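Local coordinates for protein citrate lyase, subunit 1 (Methanosaeta concilii, PDB 6HXI) that probably serves, as a subunit of ATP citrate lyase, in the ATP-driven conversion of citrate and coenzyme A to acetyl-CoA and oxaloacetate, at residues N31-G36 against N48-T53. Numbering follows the deposited sequence.
Sequences NLALVG and NPWLKT
N31, in the loop just before edge strand 33-35, and A33, its first residue, face W50, at the start of the short, weakly bonded helical turn 50-53, and N48, where the chain leaves helix 41-47; CA atoms are 7.7 Å apart for N31 and W50 and 7.5 Å for A33 and N48. No hydrogen bond crosses, so packing joins the two segments. W50 does most of it. Its chi1 of 62° sets CG between the backbone N and the carbonyl carbon, and the indole reaches the backbone ahead of the strand, its CZ2 3.5 Å from L32 N. N31 lies on one face: its CB sits 3.8 Å from the six-membered ring centroid, a CH-pi contact nearly along the normal, while its ND2 rides over the pyrrole part, 3.4 Å from W50 CD1, with the amide plane turned 53° from the indole. L51 CG lies over the opposite face, toward its rim, and L51 CD2 meets A33 CB at 4.3 Å. With an alanine at W50, a gap would probably open between N31 and L51, and N31 CB would lose its aromatic face. P110 of strand 106-110, which pairs with 33-35, also touches the indole. Here, within the ATP-grasp domain, a turn after helix 41-47 packs by its tryptophan against the start of an antiparallel sheet's edge strand, on the face turned away from helix 8-18.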
loop_
_atom_site.group_PDB
_atom_site.type_symbol
_atom_site.label_atom_id
_atom_site.label_comp_id
_atom_site.label_asym_id
_atom_site.label_seq_id
_atom_site.Cartn_x
_atom_site.Cartn_y
_atom_site.Cartn_z
ATOM N N ASN C 31 -61.809 -37.748 3.380
ATOM C CA ASN C 31 -63.093 -37.016 3.396
ATOM C C ASN C 31 -63.388 -36.435 4.773
ATOM O O ASN C 31 -64.016 -37.080 5.618
ATOM C CB ASN C 31 -64.277 -37.858 2.881
ATOM C CG ASN C 31 -64.109 -38.449 1.506
ATOM O OD1 ASN C 31 -64.136 -39.663 1.342
ATOM N ND2 ASN C 31 -63.908 -37.626 0.486
ATOM N N LEU C 32 -62.897 -35.206 4.998
ATOM C CA LEU C 32 -63.031 -34.484 6.261
ATOM C C LEU C 32 -63.328 -32.999 6.025
ATOM O O LEU C 32 -62.786 -32.380 5.100
ATOM C CB LEU C 32 -61.744 -34.627 7.090
ATOM C CG LEU C 32 -61.280 -36.038 7.454
ATOM C CD1 LEU C 32 -59.788 -36.139 7.398
ATOM C CD2 LEU C 32 -61.787 -36.449 8.818
ATOM N N ALA C 33 -64.188 -32.435 6.882
ATOM C CA ALA C 33 -64.578 -31.033 6.844
ATOM C C ALA C 33 -64.643 -30.488 8.273
ATOM O O ALA C 33 -65.289 -31.100 9.131
ATOM C CB ALA C 33 -65.934 -30.887 6.156
ATOM N N LEU C 34 -63.955 -29.359 8.533
ATOM C CA LEU C 34 -63.978 -28.719 9.847
ATOM C C LEU C 34 -64.795 -27.439 9.786
ATOM O O LEU C 34 -64.575 -26.616 8.897
ATOM C CB LEU C 34 -62.554 -28.441 10.390
ATOM C CG LEU C 34 -62.456 -27.955 11.860
ATOM C CD1 LEU C 34 -62.735 -29.092 12.855
ATOM C CD2 LEU C 34 -61.122 -27.324 12.135
ATOM N N VAL C 35 -65.720 -27.263 10.746
ATOM C CA VAL C 35 -66.598 -26.096 10.832
ATOM C C VAL C 35 -66.291 -25.257 12.081
ATOM O O VAL C 35 -66.643 -25.650 13.199
ATOM C CB VAL C 35 -68.099 -26.489 10.706
ATOM C CG1 VAL C 35 -69.017 -25.279 10.865
ATOM C CG2 VAL C 35 -68.367 -27.180 9.377
ATOM N N GLY C 36 -65.628 -24.117 11.856
ATOM C CA GLY C 36 -65.270 -23.145 12.883
ATOM C C GLY C 36 -66.295 -22.029 13.003
ATOM O O GLY C 36 -67.336 -22.087 12.338
ATOM N N ASN C 48 -65.605 -29.429 -0.769
ATOM C CA ASN C 48 -65.994 -30.825 -0.556
ATOM C C ASN C 48 -67.314 -31.159 -1.257
ATOM O O ASN C 48 -68.378 -31.027 -0.642
ATOM C CB ASN C 48 -66.089 -31.151 0.938
ATOM C CG ASN C 48 -64.935 -30.679 1.765
ATOM O OD1 ASN C 48 -65.044 -29.704 2.522
ATOM N ND2 ASN C 48 -63.805 -31.356 1.628
ATOM N N PRO C 49 -67.275 -31.601 -2.541
ATOM C CA PRO C 49 -68.530 -31.941 -3.233
ATOM C C PRO C 49 -69.210 -33.167 -2.623
ATOM O O PRO C 49 -70.437 -33.190 -2.547
ATOM C CB PRO C 49 -68.092 -32.180 -4.684
ATOM C CG PRO C 49 -66.681 -31.659 -4.774
ATOM C CD PRO C 49 -66.109 -31.826 -3.417
ATOM N N TRP C 50 -68.409 -34.142 -2.117
ATOM C CA TRP C 50 -68.865 -35.379 -1.462
ATOM C C TRP C 50 -69.905 -35.163 -0.338
ATOM O O TRP C 50 -70.695 -36.068 -0.071
ATOM C CB TRP C 50 -67.669 -36.203 -0.945
ATOM C CG TRP C 50 -66.848 -35.507 0.100
ATOM C CD1 TRP C 50 -65.714 -34.776 -0.105
ATOM C CD2 TRP C 50 -67.098 -35.475 1.516
ATOM N NE1 TRP C 50 -65.234 -34.298 1.094
ATOM C CE2 TRP C 50 -66.073 -34.699 2.104
ATOM C CE3 TRP C 50 -68.093 -36.028 2.348
ATOM C CZ2 TRP C 50 -66.014 -34.454 3.486
ATOM C CZ3 TRP C 50 -68.037 -35.781 3.712
ATOM C CH2 TRP C 50 -66.998 -35.019 4.271
ATOM N N LEU C 51 -69.883 -33.977 0.323
ATOM C CA LEU C 51 -70.792 -33.603 1.413
ATOM C C LEU C 51 -72.264 -33.775 1.039
ATOM O O LEU C 51 -73.026 -34.399 1.782
ATOM C CB LEU C 51 -70.551 -32.141 1.850
ATOM C CG LEU C 51 -69.294 -31.829 2.653
ATOM C CD1 LEU C 51 -69.034 -30.334 2.680
ATOM C CD2 LEU C 51 -69.398 -32.345 4.086
ATOM N N LYS C 52 -72.654 -33.228 -0.122
ATOM C CA LYS C 52 -74.026 -33.221 -0.620
ATOM C C LYS C 52 -74.569 -34.608 -1.047
ATOM O O LYS C 52 -75.787 -34.803 -1.026
ATOM C CB LYS C 52 -74.170 -32.196 -1.764
ATOM C CG LYS C 52 -73.875 -30.750 -1.332
ATOM C CD LYS C 52 -74.034 -29.739 -2.470
ATOM C CE LYS C 52 -75.410 -29.104 -2.505
ATOM N NZ LYS C 52 -75.542 -28.120 -3.610
ATOM N N THR C 53 -73.679 -35.567 -1.389
ATOM C CA THR C 53 -74.046 -36.901 -1.891
ATOM C C THR C 53 -73.695 -38.104 -0.964
ATOM O O THR C 53 -73.836 -39.256 -1.392
ATOM C CB THR C 53 -73.426 -37.100 -3.292
ATOM O OG1 THR C 53 -72.150 -36.445 -3.369
ATOM C CG2 THR C 53 -74.329 -36.603 -4.404
#